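Local coordinates for protein response regulator (Helicobacter pylori, PDB 2PLN) that probably acts as an orphan response regulator that binds promoter DNA to control transcription, and is represented here by its N-terminal receiver domain, at residues Glu55-Met58 with Asp59-Tyr63; Thr97-Glu100 with Glu101-Phe105; Asn27-Leu30 with Gly31-Glu35. All coordinates share one frame; numbering follows the deposited sequence.

All three contacts are local and lie in a single receiver domain of the CheY type. Its five-stranded parallel sheet has the strand order 2-1-3-4-5. Along the chain contact 3 comes first, at the start of helix 28-40. Contact 1 follows at the end of helix 51-60 and in the loop that leaves it, and contact 2 opens helix 98-106. The centres of contacts 1 and 2 lie about 26 Å apart, those of contacts 2 and 3 about 24 Å, and those of contacts 1 and 3 about 20 Å. None touches another. Contacts 1 and 3 stay within the subunit, whereas contact 2 reaches the second subunit and so belongs to the dimer interface.

Contact 1: residues Glu55-Met58 with Asp59-Tyr63; sequences EYLM and DIRNY
Leu57, Met58, Ile60, Tyr56 and Tyr63 form the apolar part of this contact, at the C-terminal end of helix 51-60 in the receiver domain. The chain leaves the helix here and turns toward strand 65-68. Tyr56 and Ile60 are one turn apart. Ile60 CD1 comes 3.5 Å from Tyr56 CE2, while Ile60 CG2 meets the hydroxyl end of the same ring. Both branches of the isoleucine thus touch the tyrosine. Ile60 CG1 lies between the backbone N and the carbonyl carbon (chi1 62°), which brings it close to Leu57 O.

Leu57 CB lies 4.0 Å from Tyr63 CE2. Selenomethionine Met58 crosses Tyr63 at about a right angle, with Met58 CG 3.7 Å from Tyr63 CD2. Leu22 of strand 20-24 covers Leu57, Met58 and Tyr63, and Met58 also packs on Phe76 and Ile80 of helix 73-83.

Further out, Arg61 and Leu57 run side by side. Asp46 forms a salt bridge with Arg61 NH1 and a hydrogen bond with Tyr63 OH, which ties down this polar edge. Asp59 reaches Lys83 and Glu55 reaches Arg79, both in salt bridges to helix 73-83.

The backbone closes with two bonds to one carbonyl. Arg61 N lies 2.9 Å from Leu57 O, and Ile60 N is 3.0 Å from Leu57 O, above the carbonyl plane. A water lies 2.7 Å from Met58 O and 3.0 Å from Asn62 OD1 and can donate to either. Over one face of the Arg61 guanidinium sits a methyl group, with Leu57 CD2 3.6 Å from Arg61 CZ.

Contact 2: residues Thr97-Glu100 with Glu101-Phe105; sequences TSEE and EVHAF
Glu99 and His103 meet one turn apart on helix 98-106. Their side chains cross obliquely, with the carboxylate and ring planes 41° apart. Glu99 CG lies 4.0 Å from His103 CE1. The polar ends do not meet directly, and a water joins them. It donates to Glu99 OE2 over 2.6 Å and lies 3.1 Å from His103 ND1, at the ring edge and in the ring plane. Glu99 O lies over one face of the same ring, 3.5 Å from His103 CG. The imidazole is placed there because its CG stands beside the backbone N and anti to the carbonyl carbon (chi1 -81°).

Val102 meets the preceding turn through one methyl: its CG2 is 3.3 Å from Ser98 O. Ala104 CB rests in the same way on Glu100 O.

The backbone sets these positions. Val102 N bonds to Ser98 O and His103 N to Glu99 O. Ala104 N reaches Glu100 O at 2.9 Å. At the start of the helix Thr97 is the N-cap. Its OG1 accepts from Glu100 N over 3.0 Å, at an N-H...O angle of 159°, and its O takes the bond from Glu101 N.

Glu100 and Glu101 are held from outside the helix. Glu100 OE1 bonds to Tyr112 OH and Ser93 OG. Glu101 makes salt bridges to Arg118 and Arg126 of the second subunit, and Ser98 OG bonds to Ser119 of that subunit. Val102 and Phe105 pack there on Ala125 and Ala129. The arrangement is that of an N-capped helix in a beta-alpha-beta unit, strand 88-93 to strand 111-114. It is consistent with the dimer face known in OmpR/PhoB-type receiver domains, which is built from the fourth helix, the fifth strand and the fifth helix.

Contact 3: residues Asn27-Leu30 with Gly31-Glu35; sequences NSVL and GGEIE
Gly31 N donates to Asn27 O over 2.8 Å, the shortest bond between the two segments. It opens helix 28-40, the first helix of the receiver domain, which links strand 20-24 to strand 44-48 in a beta-alpha-beta crossover. Asn27 is the N-cap residue, and its own N bonds to Glu25 OE1 in the loop before it. Three more bonds of the i to i+4 pattern follow. Gly32 N reaches Ser28 O, Glu33 N reaches Val29 O, and Ile34 N meets Leu30 O at 3.0 Å with an N-H...O angle of 153°.

Gly31 and Gly32 bring no side chain to this first turn and take part through their backbone N-H groups.

Glu33 folds back along the preceding turn. A chi1 of -78° lays its chain alongside Val29, and the chain is extended beyond CG. Glu33 CG comes 3.5 Å from Val29 O. The carboxylate spans two residues: Glu33 OE2 is 4.0 Å from Val29 CG1, and Glu33 OE1 is 3.7 Å from Leu30 CD1. Leu30 crosses the glutamate at about a right angle. Here carboxylate oxygens lie against aliphatic carbons, without a polar bond.

Leu30 and Ile34 continue the apolar side. Both pack on Tyr117, and Leu30 also touches Lys115. Glu33 and Ile34 both reach Ile120, and Ile34 also meets Leu123, which joins the helix to helix 120-130 and the loop before it. Within the turn, Leu30 CG lies 4.1 Å from Ile34 CD1, and Ile34 CG1 is 3.3 Å from Leu30 O.

Contact 1: residues Glu55-Met58 with Asp59-Tyr63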
# COMPACT_ATOMS: atom_id res chain seq x y z
N GLU A 55 -6.83 -20.94 3.45
CA GLU A 55 -7.95 -20.52 4.25
C GLU A 55 -8.10 -21.37 5.51
O GLU A 55 -8.35 -20.85 6.59
CB GLU A 55 -9.22 -20.59 3.42
CG GLU A 55 -10.32 -19.75 3.98
CD GLU A 55 -11.57 -19.75 3.13
OE1 GLU A 55 -11.55 -20.20 1.96
OE2 GLU A 55 -12.58 -19.30 3.67
N TYR A 56 -7.94 -22.68 5.35
CA TYR A 56 -7.95 -23.62 6.46
C TYR A 56 -6.82 -23.35 7.44
O TYR A 56 -7.07 -23.29 8.64
CB TYR A 56 -7.90 -25.06 5.95
CG TYR A 56 -7.65 -26.06 7.08
CD1 TYR A 56 -8.68 -26.53 7.90
CD2 TYR A 56 -6.36 -26.50 7.35
CE1 TYR A 56 -8.43 -27.43 8.94
CE2 TYR A 56 -6.10 -27.38 8.39
CZ TYR A 56 -7.13 -27.85 9.17
OH TYR A 56 -6.81 -28.73 10.20
N LEU A 57 -5.60 -23.20 6.95
CA LEU A 57 -4.46 -22.86 7.83
C LEU A 57 -4.74 -21.67 8.75
O LEU A 57 -4.35 -21.69 9.92
CB LEU A 57 -3.22 -22.58 7.01
CG LEU A 57 -2.60 -23.83 6.36
CD1 LEU A 57 -1.37 -23.43 5.50
CD2 LEU A 57 -2.18 -24.86 7.43
N MSE A 58 -5.40 -20.64 8.23
CA MSE A 58 -5.75 -19.46 9.03
C MSE A 58 -6.64 -19.77 10.23
O MSE A 58 -6.64 -19.03 11.21
CB MSE A 58 -6.30 -18.35 8.14
CG MSE A 58 -5.19 -17.70 7.37
SE MSE A 58 -5.83 -16.35 6.22
CE MSE A 58 -6.18 -17.42 4.79
N ASP A 59 -7.37 -20.87 10.16
CA ASP A 59 -8.25 -21.28 11.23
C ASP A 59 -7.52 -22.05 12.30
O ASP A 59 -7.97 -22.13 13.41
CB ASP A 59 -9.39 -22.13 10.68
CG ASP A 59 -10.47 -21.29 10.04
OD1 ASP A 59 -10.56 -20.08 10.34
OD2 ASP A 59 -11.26 -21.75 9.21
N ILE A 60 -6.40 -22.66 11.95
CA ILE A 60 -5.68 -23.49 12.91
C ILE A 60 -4.35 -22.91 13.40
O ILE A 60 -3.76 -23.43 14.35
CB ILE A 60 -5.50 -24.93 12.38
CG1 ILE A 60 -4.68 -24.99 11.10
CG2 ILE A 60 -6.87 -25.61 12.17
CD1 ILE A 60 -3.88 -26.28 10.91
N ARG A 61 -3.85 -21.89 12.72
CA ARG A 61 -2.61 -21.21 13.11
C ARG A 61 -2.90 -19.72 13.14
O ARG A 61 -3.77 -19.23 12.41
CB ARG A 61 -1.52 -21.42 12.06
CG ARG A 61 -1.19 -22.87 11.81
CD ARG A 61 -0.05 -23.08 10.88
NE ARG A 61 0.06 -24.49 10.56
CZ ARG A 61 0.70 -24.96 9.51
NH1 ARG A 61 1.28 -24.12 8.66
NH2 ARG A 61 0.75 -26.28 9.30
N ASN A 62 -2.13 -18.98 13.91
CA ASN A 62 -2.36 -17.56 13.99
C ASN A 62 -1.36 -16.81 13.11
O ASN A 62 -0.15 -16.77 13.43
CB ASN A 62 -2.27 -17.10 15.44
CG ASN A 62 -3.45 -17.59 16.29
OD1 ASN A 62 -4.61 -17.64 15.82
ND2 ASN A 62 -3.17 -17.96 17.53
N TYR A 63 -1.85 -16.28 11.99
CA TYR A 63 -1.05 -15.42 11.11
C TYR A 63 -1.34 -13.94 11.35
O TYR A 63 -2.48 -13.56 11.69
CB TYR A 63 -1.38 -15.73 9.65
CG TYR A 63 -0.98 -17.11 9.24
CD1 TYR A 63 0.34 -17.40 8.92
CD2 TYR A 63 -1.93 -18.14 9.17
CE1 TYR A 63 0.72 -18.69 8.52
CE2 TYR A 63 -1.55 -19.42 8.79
CZ TYR A 63 -0.24 -19.68 8.49
OH TYR A 63 0.08 -20.93 8.10
O HOH W 1 -6.61 -18.79 13.89

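Contact 2: residues Thr97-Glu100 with Glu101-Phe105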
# COMPACT_ATOMS: atom_id res chain seq x y z
N THR A 97 -5.65 -5.16 -13.01
CA THR A 97 -6.46 -4.20 -13.74
C THR A 97 -6.93 -3.14 -12.76
O THR A 97 -7.02 -3.40 -11.56
CB THR A 97 -7.69 -4.86 -14.37
OG1 THR A 97 -8.49 -5.46 -13.33
CG2 THR A 97 -7.30 -6.04 -15.30
N SER A 98 -7.28 -1.97 -13.29
CA SER A 98 -7.93 -0.94 -12.50
C SER A 98 -9.17 -1.48 -11.80
O SER A 98 -9.36 -1.27 -10.59
CB SER A 98 -8.30 0.24 -13.39
OG SER A 98 -9.06 1.16 -12.63
N GLU A 99 -10.01 -2.20 -12.54
CA GLU A 99 -11.24 -2.74 -11.99
C GLU A 99 -11.01 -3.66 -10.78
O GLU A 99 -11.69 -3.54 -9.76
CB GLU A 99 -11.99 -3.51 -13.07
CG GLU A 99 -13.38 -3.95 -12.67
CD GLU A 99 -13.70 -5.34 -13.19
OE1 GLU A 99 -14.60 -5.44 -14.06
OE2 GLU A 99 -13.03 -6.32 -12.77
N GLU A 100 -10.06 -4.59 -10.91
CA GLU A 100 -9.78 -5.52 -9.84
C GLU A 100 -9.09 -4.84 -8.64
O GLU A 100 -9.33 -5.22 -7.50
CB GLU A 100 -8.97 -6.70 -10.33
CG GLU A 100 -8.79 -7.78 -9.26
CD GLU A 100 -7.86 -8.89 -9.68
OE1 GLU A 100 -6.68 -8.63 -10.02
OE2 GLU A 100 -8.34 -10.04 -9.66
N GLU A 101 -8.22 -3.87 -8.90
CA GLU A 101 -7.63 -3.05 -7.82
C GLU A 101 -8.71 -2.35 -6.98
O GLU A 101 -8.71 -2.42 -5.73
CB GLU A 101 -6.63 -2.06 -8.39
CG GLU A 101 -5.93 -1.22 -7.33
CD GLU A 101 -4.63 -0.63 -7.79
OE1 GLU A 101 -4.35 -0.64 -9.00
OE2 GLU A 101 -3.88 -0.14 -6.95
N VAL A 102 -9.63 -1.67 -7.67
CA VAL A 102 -10.73 -1.00 -6.97
C VAL A 102 -11.52 -2.00 -6.11
O VAL A 102 -11.80 -1.73 -4.94
CB VAL A 102 -11.67 -0.25 -7.96
CG1 VAL A 102 -12.94 0.25 -7.26
CG2 VAL A 102 -10.92 0.89 -8.61
N HIS A 103 -11.88 -3.14 -6.70
CA HIS A 103 -12.64 -4.16 -6.00
C HIS A 103 -11.89 -4.67 -4.77
O HIS A 103 -12.48 -4.81 -3.71
CB HIS A 103 -12.97 -5.35 -6.90
CG HIS A 103 -14.15 -5.12 -7.80
ND1 HIS A 103 -14.29 -5.78 -9.00
CD2 HIS A 103 -15.23 -4.32 -7.66
CE1 HIS A 103 -15.42 -5.38 -9.58
NE2 HIS A 103 -16.01 -4.51 -8.78
N ALA A 104 -10.59 -4.93 -4.91
CA ALA A 104 -9.80 -5.49 -3.82
C ALA A 104 -9.82 -4.53 -2.65
O ALA A 104 -10.06 -4.93 -1.53
CB ALA A 104 -8.35 -5.77 -4.27
N PHE A 105 -9.60 -3.26 -2.92
CA PHE A 105 -9.64 -2.27 -1.85
C PHE A 105 -11.03 -2.12 -1.25
O PHE A 105 -11.19 -2.04 -0.01
CB PHE A 105 -9.10 -0.95 -2.34
CG PHE A 105 -7.61 -0.89 -2.39
CD1 PHE A 105 -6.84 -1.07 -1.19
CD2 PHE A 105 -6.95 -0.59 -3.56
CE1 PHE A 105 -5.43 -1.00 -1.21
CE2 PHE A 105 -5.53 -0.51 -3.60
CZ PHE A 105 -4.78 -0.71 -2.42
O HOH W 2 -12.29 -7.56 -10.58

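Contact 3: residues Asn27-Leu30 with Gly31-Glu35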
# COMPACT_ATOMS: atom_id res chain seq x y z
N ASN A 27 3.43 -20.50 -7.61
CA ASN A 27 4.79 -20.63 -8.10
C ASN A 27 5.75 -20.92 -6.95
O ASN A 27 6.10 -20.04 -6.17
CB ASN A 27 5.15 -19.36 -8.88
CG ASN A 27 6.56 -19.36 -9.43
OD1 ASN A 27 6.89 -18.53 -10.27
ND2 ASN A 27 7.38 -20.26 -8.97
N SER A 28 6.16 -22.19 -6.81
CA SER A 28 6.88 -22.59 -5.59
C SER A 28 8.26 -21.95 -5.45
O SER A 28 8.73 -21.70 -4.34
CB SER A 28 6.99 -24.11 -5.47
OG SER A 28 7.92 -24.60 -6.42
N VAL A 29 8.90 -21.71 -6.59
CA VAL A 29 10.20 -21.05 -6.63
C VAL A 29 10.07 -19.60 -6.12
O VAL A 29 10.83 -19.17 -5.25
CB VAL A 29 10.81 -21.12 -8.05
CG1 VAL A 29 12.06 -20.29 -8.16
CG2 VAL A 29 11.10 -22.58 -8.39
N LEU A 30 9.08 -18.89 -6.65
CA LEU A 30 8.84 -17.52 -6.20
C LEU A 30 8.44 -17.52 -4.71
O LEU A 30 8.96 -16.71 -3.94
CB LEU A 30 7.75 -16.88 -7.04
CG LEU A 30 7.36 -15.46 -6.66
CD1 LEU A 30 8.58 -14.57 -6.54
CD2 LEU A 30 6.37 -14.92 -7.64
N GLY A 31 7.56 -18.44 -4.32
CA GLY A 31 7.11 -18.47 -2.90
C GLY A 31 8.31 -18.69 -1.98
O GLY A 31 8.44 -18.07 -0.93
N GLY A 32 9.21 -19.61 -2.36
CA GLY A 32 10.46 -19.80 -1.62
C GLY A 32 11.34 -18.56 -1.48
O GLY A 32 11.87 -18.28 -0.40
N GLU A 33 11.49 -17.82 -2.57
CA GLU A 33 12.25 -16.59 -2.56
C GLU A 33 11.65 -15.56 -1.62
O GLU A 33 12.38 -14.89 -0.90
CB GLU A 33 12.32 -16.03 -3.97
CG GLU A 33 13.35 -16.73 -4.86
CD GLU A 33 13.10 -16.49 -6.35
OE1 GLU A 33 12.04 -15.94 -6.71
OE2 GLU A 33 13.94 -16.89 -7.18
N ILE A 34 10.32 -15.49 -1.57
CA ILE A 34 9.67 -14.51 -0.66
C ILE A 34 9.84 -14.95 0.80
O ILE A 34 10.20 -14.14 1.64
CB ILE A 34 8.17 -14.32 -1.01
CG1 ILE A 34 8.00 -13.88 -2.48
CG2 ILE A 34 7.52 -13.32 -0.03
CD1 ILE A 34 6.58 -14.03 -2.94
N GLU A 35 9.59 -16.23 1.09
CA GLU A 35 9.84 -16.77 2.44
C GLU A 35 11.27 -16.47 2.94
O GLU A 35 11.46 -15.98 4.07
CB GLU A 35 9.58 -18.26 2.48
CG GLU A 35 9.89 -18.85 3.84
CD GLU A 35 9.51 -20.31 3.94
OE1 GLU A 35 9.86 -20.94 4.95
OE2 GLU A 35 8.86 -20.81 3.01